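Local coordinates for BluB-like flavoprotein (PDB 3EO8), which binds flavin mononucleotide and probably acts as an oxidoreductase of the nitroreductase family, at residues W46-I51 and E147-S152; E70-M75 and R85-V90; L105-V110 and T181-G186; Y117-I122 and E127-L132. One frame throughout, in Å; residues are numbered along the deposited sequence.

Contact 1. Residues W46-I51 and E147-S152; sequences WHFVVI and ENFTLS
Phe48 and Phe149 join strand 47-51 to helix 137-155 by a single pair of rings. The two CA atoms are 10.2 Å apart, so the side chains bridge the gap alone. The touch is narrow. CE2 of Phe48 comes to 3.9 Å from CD2 of Phe149, and CD2 of Phe48 is 4.0 Å from CD2 of Phe149. Beyond this corner the packing between the segments is loose. The ring planes are only 12° apart, but the rings are slid past each other, with centroids 5.7 Å apart. They barely overlap, so this is not a full stack. The side chains slide past each other in opposite directions, each coming from its own backbone. Phe149 reaches over because its CG lies anti to the backbone N (chi1 -172°), directed off the helix.

Other side chains pack around both rings. Ala34 and Val106 touch Phe48, while Met30 and Ile31 touch Phe149. There is no solvent side at the rings, which are both buried. On the helix, Ser152 OG donates to Asn148 O at 2.6 Å. Ser152 N reaches that oxygen from the opposite face of its plane, and Gln5 of the second subunit also bonds to Ser152 OG. On the strand, Phe48, Val49 and Val50 pair in parallel with a strand of the second subunit, so the sheet continues across the dimer. The contact thus packs a helix against a strand of the antiparallel sheet. No hydrogen bond crosses it, which implies cohesion by dispersion and burial of apolar surface.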
loop_
_atom_site.group_PDB
_atom_site.type_symbol
_atom_site.label_atom_id
_atom_site.label_comp_id
_atom_site.label_asym_id
_atom_site.label_seq_id
_atom_site.Cartn_x
_atom_site.Cartn_y
_atom_site.Cartn_z
ATOM N N TRP A 46 7.999 1.884 8.407
ATOM C CA TRP A 46 8.190 3.138 7.695
ATOM C C TRP A 46 9.097 4.078 8.469
ATOM O O TRP A 46 9.087 4.058 9.701
ATOM C CB TRP A 46 6.845 3.813 7.456
ATOM C CG TRP A 46 5.883 3.814 8.642
ATOM C CD1 TRP A 46 5.975 4.535 9.792
ATOM C CD2 TRP A 46 4.629 3.137 8.700
ATOM N NE1 TRP A 46 4.867 4.308 10.584
ATOM C CE2 TRP A 46 4.031 3.452 9.931
ATOM C CE3 TRP A 46 3.971 2.251 7.840
ATOM C CZ2 TRP A 46 2.779 2.926 10.316
ATOM C CZ3 TRP A 46 2.758 1.725 8.221
ATOM C CH2 TRP A 46 2.161 2.080 9.447
ATOM N N HIS A 47 9.876 4.874 7.731
ATOM C CA HIS A 47 10.691 5.952 8.309
ATOM C C HIS A 47 10.750 7.070 7.276
ATOM O O HIS A 47 11.132 6.845 6.136
ATOM C CB HIS A 47 12.125 5.492 8.667
ATOM C CG HIS A 47 12.866 6.492 9.503
ATOM N ND1 HIS A 47 12.774 6.523 10.876
ATOM C CD2 HIS A 47 13.656 7.531 9.156
ATOM C CE1 HIS A 47 13.502 7.523 11.342
ATOM N NE2 HIS A 47 14.047 8.149 10.317
ATOM N N PHE A 48 10.372 8.277 7.674
ATOM C CA PHE A 48 10.309 9.395 6.753
ATOM C C PHE A 48 11.519 10.312 6.938
ATOM O O PHE A 48 11.675 10.914 8.008
ATOM C CB PHE A 48 9.009 10.204 6.985
ATOM C CG PHE A 48 7.770 9.406 6.724
ATOM C CD1 PHE A 48 7.302 8.488 7.666
ATOM C CD2 PHE A 48 7.091 9.531 5.524
ATOM C CE1 PHE A 48 6.187 7.702 7.395
ATOM C CE2 PHE A 48 5.974 8.759 5.251
ATOM C CZ PHE A 48 5.520 7.841 6.181
ATOM N N VAL A 49 12.332 10.446 5.889
ATOM C CA VAL A 49 13.493 11.321 5.893
ATOM C C VAL A 49 13.154 12.591 5.154
ATOM O O VAL A 49 12.905 12.569 3.963
ATOM C CB VAL A 49 14.718 10.637 5.246
ATOM C CG1 VAL A 49 15.945 11.559 5.268
ATOM C CG2 VAL A 49 15.014 9.335 5.964
ATOM N N VAL A 50 13.105 13.707 5.877
ATOM C CA VAL A 50 12.641 14.954 5.303
ATOM C C VAL A 50 13.799 15.854 4.868
ATOM O O VAL A 50 14.643 16.242 5.687
ATOM C CB VAL A 50 11.811 15.707 6.342
ATOM C CG1 VAL A 50 11.313 17.019 5.744
ATOM C CG2 VAL A 50 10.628 14.851 6.779
ATOM N N ILE A 51 13.846 16.190 3.580
ATOM C CA ILE A 51 14.949 16.953 3.036
ATOM C C ILE A 51 14.480 18.252 2.439
ATOM O O ILE A 51 13.585 18.265 1.608
ATOM C CB ILE A 51 15.680 16.150 1.931
ATOM C CG1 ILE A 51 16.253 14.877 2.501
ATOM C CG2 ILE A 51 16.824 16.969 1.313
ATOM C CD1 ILE A 51 16.582 13.839 1.439
ATOM N N GLU A 147 -0.554 7.202 2.085
ATOM C CA GLU A 147 -1.860 7.840 1.812
ATOM C C GLU A 147 -2.329 8.748 2.938
ATOM O O GLU A 147 -2.787 9.834 2.655
ATOM C CB GLU A 147 -2.901 6.805 1.389
ATOM C CG GLU A 147 -4.254 7.378 0.981
ATOM C CD GLU A 147 -4.267 8.125 -0.359
ATOM O OE1 GLU A 147 -3.202 8.288 -0.985
ATOM O OE2 GLU A 147 -5.394 8.558 -0.773
ATOM N N ASN A 148 -2.142 8.346 4.201
ATOM C CA ASN A 148 -2.463 9.197 5.341
ATOM C C ASN A 148 -1.655 10.509 5.316
ATOM O O ASN A 148 -2.182 11.589 5.587
ATOM C CB ASN A 148 -2.188 8.434 6.655
ATOM C CG ASN A 148 -3.338 7.529 7.097
ATOM O OD1 ASN A 148 -4.247 7.219 6.334
ATOM N ND2 ASN A 148 -3.272 7.083 8.358
ATOM N N PHE A 149 -0.375 10.402 4.978
ATOM C CA PHE A 149 0.516 11.556 4.796
ATOM C C PHE A 149 -0.047 12.448 3.684
ATOM O O PHE A 149 -0.221 13.655 3.869
ATOM C CB PHE A 149 1.907 11.079 4.391
ATOM C CG PHE A 149 2.961 12.152 4.355
ATOM C CD1 PHE A 149 2.984 13.110 3.345
ATOM C CD2 PHE A 149 4.006 12.144 5.289
ATOM C CE1 PHE A 149 3.985 14.096 3.307
ATOM C CE2 PHE A 149 4.993 13.119 5.241
ATOM C CZ PHE A 149 4.974 14.089 4.259
ATOM N N THR A 150 -0.323 11.838 2.544
ATOM C CA THR A 150 -0.839 12.535 1.353
ATOM C C THR A 150 -2.094 13.364 1.635
ATOM O O THR A 150 -2.199 14.554 1.271
ATOM C CB THR A 150 -1.134 11.493 0.270
ATOM O OG1 THR A 150 0.105 10.891 -0.120
ATOM C CG2 THR A 150 -1.821 12.119 -0.959
ATOM N N LEU A 151 -3.055 12.738 2.298
ATOM C CA LEU A 151 -4.303 13.405 2.592
ATOM C C LEU A 151 -4.081 14.536 3.592
ATOM O O LEU A 151 -4.712 15.605 3.509
ATOM C CB LEU A 151 -5.338 12.388 3.096
ATOM C CG LEU A 151 -5.754 11.289 2.101
ATOM C CD1 LEU A 151 -6.754 10.394 2.755
ATOM C CD2 LEU A 151 -6.321 11.896 0.747
ATOM N N SER A 152 -3.185 14.307 4.543
ATOM C CA SER A 152 -2.892 15.295 5.575
ATOM C C SER A 152 -2.214 16.519 4.993
ATOM O O SER A 152 -2.525 17.647 5.374
ATOM C CB SER A 152 -2.030 14.657 6.667
ATOM O OG SER A 152 -2.731 13.567 7.241
#

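Contact 2. Residues E70-M75 and R85-V90; sequences EILVEM and RFRKFV
Leu72 and Phe86 meet in an antiparallel helical hairpin, built from the end of helix 54-75 and helix 80-93. The segment axes approach to 11.0 Å, and their directions differ by 158°. Leu72 is the main bump. Its forked end enters the hollow between the Phe86 ring and the chain of Arg87. CD2 of Leu72 lies at the edge of the ring, near its plane, 3.6 Å from CD2 of Phe86. The other branch, CD1 of Leu72, rests 3.7 Å from CG of Arg87.

Phe86 is the bump from the other helix. Its CG is anti to the backbone N (chi1 -170°), which sends the ring in among Ile71, Leu72 and Met75. Ile71 touches it more loosely through CG2. Met75, present as selenomethionine, makes a Met-aromatic contact. Its SE is 4.6 Å from the Phe86 ring centroid, placed obliquely at 45° from the ring normal. Val90 of the same helix covers part of one ring face.

Arg87 closes the hollow on a less buried side. Its guanidinium is held by a salt bridge to Asp76 and a hydrogen bond to Asn84. Glu118 of the second subunit packs on Phe86, so the hairpin also meets the dimer partner. Inside the hollow, CD2 of Leu72 sits 4.1 Å above the plane of the Arg87 guanidinium, over its centre.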
loop_
_atom_site.group_PDB
_atom_site.type_symbol
_atom_site.label_atom_id
_atom_site.label_comp_id
_atom_site.label_asym_id
_atom_site.label_seq_id
_atom_site.Cartn_x
_atom_site.Cartn_y
_atom_site.Cartn_z
ATOM N N GLU A 70 23.034 4.570 -17.816
ATOM C CA GLU A 70 23.558 3.223 -18.008
ATOM C C GLU A 70 22.522 2.347 -18.699
ATOM O O GLU A 70 22.882 1.543 -19.572
ATOM C CB GLU A 70 23.939 2.588 -16.664
ATOM C CG GLU A 70 25.003 3.336 -15.892
ATOM C CD GLU A 70 25.199 2.767 -14.486
ATOM O OE1 GLU A 70 24.563 1.721 -14.163
ATOM O OE2 GLU A 70 26.009 3.364 -13.729
ATOM N N ILE A 71 21.249 2.519 -18.326
ATOM C CA ILE A 71 20.151 1.803 -18.980
ATOM C C ILE A 71 19.945 2.301 -20.433
ATOM O O ILE A 71 19.881 1.495 -21.344
ATOM C CB ILE A 71 18.831 1.897 -18.192
ATOM C CG1 ILE A 71 18.991 1.269 -16.789
ATOM C CG2 ILE A 71 17.763 1.221 -18.958
ATOM C CD1 ILE A 71 17.882 1.643 -15.769
ATOM N N LEU A 72 19.916 3.623 -20.630
ATOM C CA LEU A 72 19.696 4.218 -21.948
ATOM C C LEU A 72 20.711 3.796 -23.022
ATOM O O LEU A 72 20.345 3.542 -24.178
ATOM C CB LEU A 72 19.646 5.760 -21.840
ATOM C CG LEU A 72 18.358 6.325 -21.263
ATOM C CD1 LEU A 72 18.490 7.818 -20.986
ATOM C CD2 LEU A 72 17.143 6.055 -22.170
ATOM N N VAL A 73 21.994 3.765 -22.679
ATOM C CA VAL A 73 23.014 3.383 -23.657
ATOM C C VAL A 73 22.817 1.944 -24.113
ATOM O O VAL A 73 23.168 1.594 -25.240
ATOM C CB VAL A 73 24.462 3.563 -23.143
ATOM C CG1 VAL A 73 24.804 5.037 -23.031
ATOM C CG2 VAL A 73 24.670 2.829 -21.824
ATOM N N GLU A 74 22.252 1.102 -23.265
ATOM C CA GLU A 74 21.911 -0.257 -23.724
ATOM C C GLU A 74 20.567 -0.303 -24.495
ATOM O O GLU A 74 20.421 -1.079 -25.441
ATOM C CB GLU A 74 21.860 -1.215 -22.549
ATOM C CG GLU A 74 23.143 -1.242 -21.756
ATOM C CD GLU A 74 24.348 -1.728 -22.522
ATOM O OE1 GLU A 74 24.201 -2.530 -23.468
ATOM O OE2 GLU A 74 25.461 -1.316 -22.132
HETATM N N MSE A 75 19.600 0.500 -24.080
HETATM C CA MSE A 75 18.293 0.538 -24.729
HETATM C C MSE A 75 18.447 1.029 -26.158
HETATM O O MSE A 75 17.762 0.532 -27.059
HETATM C CB MSE A 75 17.322 1.465 -24.012
HETATM C CG MSE A 75 16.735 0.909 -22.699
HETATM SE SE MSE A 75 15.503 2.111 -21.935
HETATM C CE MSE A 75 13.942 1.613 -23.026
ATOM N N ARG A 85 11.366 7.227 -25.405
ATOM C CA ARG A 85 10.215 7.257 -24.519
ATOM C C ARG A 85 10.680 7.283 -23.046
ATOM O O ARG A 85 10.130 8.029 -22.217
ATOM C CB ARG A 85 9.240 6.096 -24.825
ATOM C CG ARG A 85 8.395 6.360 -26.094
ATOM C CD ARG A 85 7.261 5.319 -26.394
ATOM N NE ARG A 85 6.869 5.444 -27.816
ATOM C CZ ARG A 85 5.638 5.258 -28.324
ATOM N NH1 ARG A 85 4.593 4.919 -27.561
ATOM N NH2 ARG A 85 5.449 5.422 -29.629
ATOM N N PHE A 86 11.728 6.543 -22.733
ATOM C CA PHE A 86 12.267 6.539 -21.346
ATOM C C PHE A 86 12.939 7.873 -20.957
ATOM O O PHE A 86 12.793 8.334 -19.820
ATOM C CB PHE A 86 13.239 5.379 -21.174
ATOM C CG PHE A 86 13.669 5.120 -19.755
ATOM C CD1 PHE A 86 12.750 4.952 -18.757
ATOM C CD2 PHE A 86 15.019 4.970 -19.444
ATOM C CE1 PHE A 86 13.167 4.648 -17.446
ATOM C CE2 PHE A 86 15.425 4.671 -18.159
ATOM C CZ PHE A 86 14.486 4.524 -17.161
ATOM N N ARG A 87 13.640 8.509 -21.895
ATOM C CA ARG A 87 14.180 9.852 -21.661
ATOM C C ARG A 87 13.090 10.841 -21.248
ATOM O O ARG A 87 13.252 11.627 -20.308
ATOM C CB ARG A 87 14.877 10.361 -22.935
ATOM C CG ARG A 87 16.159 9.639 -23.257
ATOM C CD ARG A 87 16.878 10.099 -24.571
ATOM N NE ARG A 87 18.169 9.427 -24.633
ATOM C CZ ARG A 87 18.461 8.320 -25.318
ATOM N NH1 ARG A 87 17.611 7.749 -26.166
ATOM N NH2 ARG A 87 19.668 7.811 -25.206
ATOM N N LYS A 88 11.982 10.821 -21.982
ATOM C CA LYS A 88 10.891 11.772 -21.715
ATOM C C LYS A 88 10.250 11.402 -20.390
ATOM O O LYS A 88 9.913 12.272 -19.594
ATOM C CB LYS A 88 9.833 11.733 -22.837
ATOM C CG LYS A 88 8.712 12.801 -22.654
ATOM C CD LYS A 88 7.683 12.837 -23.813
ATOM N N PHE A 89 10.071 10.103 -20.163
ATOM C CA PHE A 89 9.429 9.628 -18.932
ATOM C C PHE A 89 10.172 10.081 -17.656
ATOM O O PHE A 89 9.563 10.580 -16.700
ATOM C CB PHE A 89 9.306 8.099 -18.951
ATOM C CG PHE A 89 8.849 7.535 -17.659
ATOM C CD1 PHE A 89 7.513 7.483 -17.347
ATOM C CD2 PHE A 89 9.774 7.100 -16.711
ATOM C CE1 PHE A 89 7.093 6.988 -16.118
ATOM C CE2 PHE A 89 9.354 6.607 -15.498
ATOM C CZ PHE A 89 8.016 6.559 -15.200
ATOM N N VAL A 90 11.491 9.913 -17.645
ATOM C CA VAL A 90 12.258 10.271 -16.452
ATOM C C VAL A 90 12.196 11.776 -16.135
ATOM O O VAL A 90 12.103 12.147 -14.964
ATOM C CB VAL A 90 13.667 9.746 -16.528
ATOM C CG1 VAL A 90 14.520 10.259 -15.357
ATOM C CG2 VAL A 90 13.594 8.249 -16.558
#

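Contact 3. Residues L105-V110 and T181-G186; sequences LVFTKV and TGFEKG
Phe107 and Phe183 are brought together by different first torsions. In Phe183, CG stands anti to the backbone N (chi1 179°), and the ring is carried inward from the loop. In Phe107, CG lies beside the backbone N and anti to the carbonyl carbon (chi1 -81°), and the ring rises from the strand to meet it. The result is an edge-to-face pair. The edge of Phe183 is directed at the face of Phe107, with planes at 50° and centroids 5.2 Å apart. The touching atom is CE2 of Phe183. It stands over the centre of the Phe107 ring, 4.0 Å from CZ of Phe107.

Lys185 adds a second touch from the same loop. Only the base of its chain takes part: CB is 3.8 Å from CE2 of Phe107. The extended remainder leads away, and NZ forms a salt bridge with Glu174. The apolar root therefore packs on the ring while the charge is matched outside the contact.

The loop is shaped by an ST turn, in which Phe183 N donates to Thr181 OG1 at 3.1 Å. Gly182 lies between them with positive phi, just after helix 170-181 ends. Within the fold, the loop between this helix and strand 189-197 folds back over strand 102-108, an inner strand of the antiparallel sheet. Leu177 of helix 170-181 packs on both phenylalanines. Thr216 of the second subunit touches Phe183, and strand 47-51 lies next to strand 102-108 in the sheet.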
loop_
_atom_site.group_PDB
_atom_site.type_symbol
_atom_site.label_atom_id
_atom_site.label_comp_id
_atom_site.label_asym_id
_atom_site.label_seq_id
_atom_site.Cartn_x
_atom_site.Cartn_y
_atom_site.Cartn_z
ATOM N N LEU A 105 12.035 11.111 1.627
ATOM C CA LEU A 105 12.377 9.767 1.260
ATOM C C LEU A 105 11.694 8.885 2.257
ATOM O O LEU A 105 11.898 9.043 3.482
ATOM C CB LEU A 105 13.884 9.533 1.316
ATOM C CG LEU A 105 14.744 10.478 0.488
ATOM C CD1 LEU A 105 16.191 10.103 0.702
ATOM C CD2 LEU A 105 14.373 10.448 -0.950
ATOM N N VAL A 106 10.868 7.981 1.753
ATOM C CA VAL A 106 10.127 7.095 2.615
ATOM C C VAL A 106 10.825 5.759 2.583
ATOM O O VAL A 106 10.784 5.034 1.563
ATOM C CB VAL A 106 8.661 6.947 2.204
ATOM C CG1 VAL A 106 7.957 6.271 3.309
ATOM C CG2 VAL A 106 8.020 8.346 1.964
ATOM N N PHE A 107 11.500 5.459 3.693
ATOM C CA PHE A 107 12.177 4.174 3.876
ATOM C C PHE A 107 11.196 3.161 4.449
ATOM O O PHE A 107 10.238 3.514 5.118
ATOM C CB PHE A 107 13.391 4.298 4.808
ATOM C CG PHE A 107 14.625 4.822 4.124
ATOM C CD1 PHE A 107 14.729 6.163 3.778
ATOM C CD2 PHE A 107 15.663 3.972 3.794
ATOM C CE1 PHE A 107 15.876 6.655 3.146
ATOM C CE2 PHE A 107 16.790 4.431 3.139
ATOM C CZ PHE A 107 16.912 5.783 2.814
ATOM N N THR A 108 11.455 1.893 4.181
ATOM C CA THR A 108 10.575 0.822 4.602
ATOM C C THR A 108 11.455 -0.424 4.824
ATOM O O THR A 108 12.667 -0.380 4.629
ATOM C CB THR A 108 9.445 0.589 3.563
ATOM O OG1 THR A 108 8.465 -0.315 4.093
ATOM C CG2 THR A 108 10.007 0.045 2.224
ATOM N N LYS A 109 10.860 -1.488 5.319
ATOM C CA LYS A 109 11.529 -2.745 5.506
ATOM C C LYS A 109 10.583 -3.912 5.190
ATOM O O LYS A 109 9.348 -3.748 5.154
ATOM C CB LYS A 109 12.088 -2.848 6.923
ATOM C CG LYS A 109 11.047 -2.886 8.041
ATOM C CD LYS A 109 11.672 -3.181 9.405
ATOM C CE LYS A 109 10.607 -2.976 10.502
ATOM N NZ LYS A 109 10.933 -3.564 11.838
ATOM N N VAL A 110 11.162 -5.084 4.934
ATOM C CA VAL A 110 10.368 -6.243 4.550
ATOM C C VAL A 110 9.505 -6.703 5.714
ATOM O O VAL A 110 9.938 -6.677 6.863
ATOM C CB VAL A 110 11.264 -7.426 4.066
ATOM C CG1 VAL A 110 10.432 -8.691 3.906
ATOM C CG2 VAL A 110 11.951 -7.083 2.778
ATOM N N THR A 181 24.804 12.909 4.937
ATOM C CA THR A 181 24.059 13.239 6.143
ATOM C C THR A 181 24.383 12.382 7.373
ATOM O O THR A 181 23.967 12.721 8.471
ATOM C CB THR A 181 22.530 13.077 5.911
ATOM O OG1 THR A 181 22.194 11.693 5.784
ATOM C CG2 THR A 181 22.039 13.844 4.674
ATOM N N GLY A 182 25.052 11.247 7.202
ATOM C CA GLY A 182 25.217 10.322 8.301
ATOM C C GLY A 182 24.012 9.437 8.612
ATOM O O GLY A 182 24.082 8.643 9.545
ATOM N N PHE A 183 22.911 9.549 7.861
ATOM C CA PHE A 183 21.728 8.744 8.118
ATOM C C PHE A 183 22.069 7.273 8.005
ATOM O O PHE A 183 22.661 6.882 7.013
ATOM C CB PHE A 183 20.623 9.093 7.110
ATOM C CG PHE A 183 19.371 8.290 7.277
ATOM C CD1 PHE A 183 18.484 8.577 8.295
ATOM C CD2 PHE A 183 19.098 7.220 6.447
ATOM C CE1 PHE A 183 17.336 7.837 8.460
ATOM C CE2 PHE A 183 17.938 6.482 6.624
ATOM C CZ PHE A 183 17.071 6.796 7.616
ATOM N N GLU A 184 21.684 6.483 9.011
ATOM C CA GLU A 184 21.934 5.038 9.034
ATOM C C GLU A 184 20.632 4.280 8.773
ATOM O O GLU A 184 19.762 4.231 9.651
ATOM C CB GLU A 184 22.517 4.606 10.387
ATOM N N LYS A 185 20.483 3.708 7.580
ATOM C CA LYS A 185 19.216 3.066 7.191
ATOM C C LYS A 185 18.973 1.737 7.907
ATOM O O LYS A 185 17.840 1.264 7.956
ATOM C CB LYS A 185 19.163 2.853 5.694
ATOM C CG LYS A 185 20.163 1.828 5.143
ATOM C CD LYS A 185 20.343 1.953 3.621
ATOM C CE LYS A 185 21.445 1.025 3.127
ATOM N NZ LYS A 185 21.897 1.359 1.733
ATOM N N GLY A 186 20.039 1.126 8.435
ATOM C CA GLY A 186 19.945 -0.201 9.015
ATOM C C GLY A 186 19.349 -1.197 8.036
ATOM O O GLY A 186 19.874 -1.357 6.944
#

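Contact 4. Residues Y117-I122 and E127-L132; sequences YELELI and ETIDKL
The flat group that touches across this contact is the carboxylate of Glu120, whose OE2 lies 3.8 Å from CD1 of Ile129. The side chains cross at about a right angle, and CG of Glu120 is 4.0 Å from CD1 of Ile129. No aromatic ring takes part.

Deeper in, Leu119 is the central residue. Its CB packs 3.7 Å from CG1 of Ile129. Its CD1 lies between Thr128 and Leu132, one turn apart on the partner helix, 4.2 Å from CG2 of Thr128 and 4.2 Å from CD1 of Leu132. Ile129 extends CG1 across the gap because that branch is anti to its carbonyl carbon (chi1 -59°).

The two short helices form an antiparallel hairpin, with segment axes 10.1 Å apart and directions 177° apart. It lies about 28 Å from the centre of the chain. Tyr168 of the second subunit packs on Leu132, and Glu74 of that subunit packs on Ile122. No hydrogen bond or salt bridge joins the segments. The chemistry implies an apolar seam of aliphatic groups, bordered by an exposed acid that touches it without pairing across it.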
loop_
_atom_site.group_PDB
_atom_site.type_symbol
_atom_site.label_atom_id
_atom_site.label_comp_id
_atom_site.label_asym_id
_atom_site.label_seq_id
_atom_site.Cartn_x
_atom_site.Cartn_y
_atom_site.Cartn_z
ATOM N N TYR A 117 6.317 -17.945 8.149
ATOM C CA TYR A 117 7.072 -18.787 9.072
ATOM C C TYR A 117 6.465 -20.190 9.229
ATOM O O TYR A 117 7.164 -21.169 9.446
ATOM C CB TYR A 117 7.241 -18.064 10.405
ATOM C CG TYR A 117 8.102 -16.824 10.249
ATOM C CD1 TYR A 117 9.460 -16.928 9.980
ATOM C CD2 TYR A 117 7.555 -15.550 10.362
ATOM C CE1 TYR A 117 10.255 -15.782 9.827
ATOM C CE2 TYR A 117 8.339 -14.404 10.202
ATOM C CZ TYR A 117 9.681 -14.538 9.934
ATOM O OH TYR A 117 10.460 -13.406 9.797
ATOM N N GLU A 118 5.148 -20.268 9.119
ATOM C CA GLU A 118 4.441 -21.539 9.170
ATOM C C GLU A 118 4.856 -22.434 7.998
ATOM O O GLU A 118 5.160 -23.601 8.187
ATOM C CB GLU A 118 2.941 -21.279 9.180
ATOM C CG GLU A 118 2.453 -20.517 10.445
ATOM C CD GLU A 118 2.501 -18.994 10.372
ATOM O OE1 GLU A 118 2.911 -18.426 9.346
ATOM O OE2 GLU A 118 2.073 -18.348 11.368
ATOM N N LEU A 119 4.906 -21.875 6.787
ATOM C CA LEU A 119 5.309 -22.632 5.617
ATOM C C LEU A 119 6.791 -22.981 5.630
ATOM O O LEU A 119 7.154 -24.088 5.252
ATOM C CB LEU A 119 4.934 -21.891 4.336
ATOM C CG LEU A 119 3.437 -21.883 4.020
ATOM C CD1 LEU A 119 3.164 -20.934 2.877
ATOM C CD2 LEU A 119 2.949 -23.282 3.689
ATOM N N GLU A 120 7.636 -22.050 6.077
ATOM C CA GLU A 120 9.069 -22.315 6.282
ATOM C C GLU A 120 9.294 -23.445 7.266
ATOM O O GLU A 120 10.192 -24.265 7.082
ATOM C CB GLU A 120 9.789 -21.091 6.862
ATOM C CG GLU A 120 9.767 -19.863 6.013
ATOM C CD GLU A 120 11.138 -19.469 5.536
ATOM O OE1 GLU A 120 12.018 -19.233 6.424
ATOM O OE2 GLU A 120 11.316 -19.376 4.284
ATOM N N LEU A 121 8.486 -23.494 8.318
ATOM C CA LEU A 121 8.672 -24.488 9.357
ATOM C C LEU A 121 8.575 -25.884 8.771
ATOM O O LEU A 121 9.278 -26.773 9.201
ATOM C CB LEU A 121 7.606 -24.344 10.456
ATOM C CG LEU A 121 7.750 -25.280 11.673
ATOM C CD1 LEU A 121 9.059 -25.002 12.409
ATOM C CD2 LEU A 121 6.545 -25.142 12.600
ATOM N N ILE A 122 7.686 -26.046 7.794
ATOM C CA ILE A 122 7.371 -27.349 7.189
ATOM C C ILE A 122 8.064 -27.535 5.845
ATOM O O ILE A 122 7.714 -28.442 5.087
ATOM C CB ILE A 122 5.814 -27.568 7.043
ATOM C CG1 ILE A 122 5.141 -26.532 6.139
ATOM C CG2 ILE A 122 5.144 -27.513 8.401
ATOM C CD1 ILE A 122 3.681 -26.858 5.856
ATOM N N GLU A 127 8.522 -21.613 -4.077
ATOM C CA GLU A 127 7.510 -21.092 -5.009
ATOM C C GLU A 127 6.141 -20.883 -4.332
ATOM O O GLU A 127 5.414 -19.968 -4.684
ATOM C CB GLU A 127 7.329 -22.002 -6.227
ATOM C CG GLU A 127 8.628 -22.529 -6.829
ATOM C CD GLU A 127 9.062 -23.853 -6.206
ATOM O OE1 GLU A 127 8.537 -24.921 -6.633
ATOM O OE2 GLU A 127 9.936 -23.817 -5.307
ATOM N N THR A 128 5.807 -21.724 -3.353
ATOM C CA THR A 128 4.587 -21.544 -2.562
ATOM C C THR A 128 4.685 -20.331 -1.638
ATOM O O THR A 128 3.774 -19.490 -1.571
ATOM C CB THR A 128 4.265 -22.830 -1.762
ATOM O OG1 THR A 128 4.106 -23.906 -2.684
ATOM C CG2 THR A 128 2.999 -22.687 -0.968
ATOM N N ILE A 129 5.811 -20.212 -0.944
ATOM C CA ILE A 129 5.989 -19.094 -0.024
ATOM C C ILE A 129 6.012 -17.758 -0.795
ATOM O O ILE A 129 5.478 -16.718 -0.335
ATOM C CB ILE A 129 7.260 -19.261 0.840
ATOM C CG1 ILE A 129 7.180 -20.562 1.663
ATOM C CG2 ILE A 129 7.408 -18.064 1.791
ATOM C CD1 ILE A 129 8.476 -20.921 2.384
ATOM N N ASP A 130 6.620 -17.772 -1.976
ATOM C CA ASP A 130 6.691 -16.567 -2.806
ATOM C C ASP A 130 5.313 -15.980 -3.110
ATOM O O ASP A 130 5.167 -14.756 -3.247
ATOM C CB ASP A 130 7.391 -16.854 -4.130
ATOM C CG ASP A 130 8.890 -16.986 -3.985
ATOM O OD1 ASP A 130 9.455 -16.583 -2.935
ATOM O OD2 ASP A 130 9.500 -17.529 -4.943
ATOM N N LYS A 131 4.308 -16.849 -3.215
ATOM C CA LYS A 131 2.943 -16.404 -3.523
ATOM C C LYS A 131 2.371 -15.448 -2.484
ATOM O O LYS A 131 1.552 -14.596 -2.828
ATOM C CB LYS A 131 2.010 -17.589 -3.690
ATOM C CG LYS A 131 2.433 -18.501 -4.865
ATOM C CD LYS A 131 1.504 -19.674 -5.081
ATOM C CE LYS A 131 2.010 -20.538 -6.232
ATOM N NZ LYS A 131 1.170 -21.770 -6.396
ATOM N N LEU A 132 2.810 -15.541 -1.225
ATOM C CA LEU A 132 2.365 -14.558 -0.218
ATOM C C LEU A 132 2.779 -13.144 -0.601
ATOM O O LEU A 132 2.103 -12.169 -0.244
ATOM C CB LEU A 132 2.893 -14.913 1.190
ATOM C CG LEU A 132 2.518 -16.329 1.686
ATOM C CD1 LEU A 132 3.306 -16.736 2.925
ATOM C CD2 LEU A 132 0.991 -16.403 1.910
#

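Contacts 1 and 3 belong to the centre of the fold and share the sheet. Their strands, 47-51 and 102-108, are hydrogen-bonded neighbours, and Val49 packs on Phe183 between the two contacts. Both rely on phenylalanine pairs, near parallel in contact 1 and edge-to-face in contact 3. Contact 1 is fully buried, whereas contact 3 is only partly so. Contacts 2 and 4 are helical hairpins far from the chain centre, with centres about 37 Å apart. Their touching residues are still largely buried, with mixed aliphatic, aromatic and selenium packing in contact 2 and aliphatic packing in contact 4. All four contacts touch the second subunit; Met75 of contact 2 packs on Leu121 of contact 4 in the other subunit.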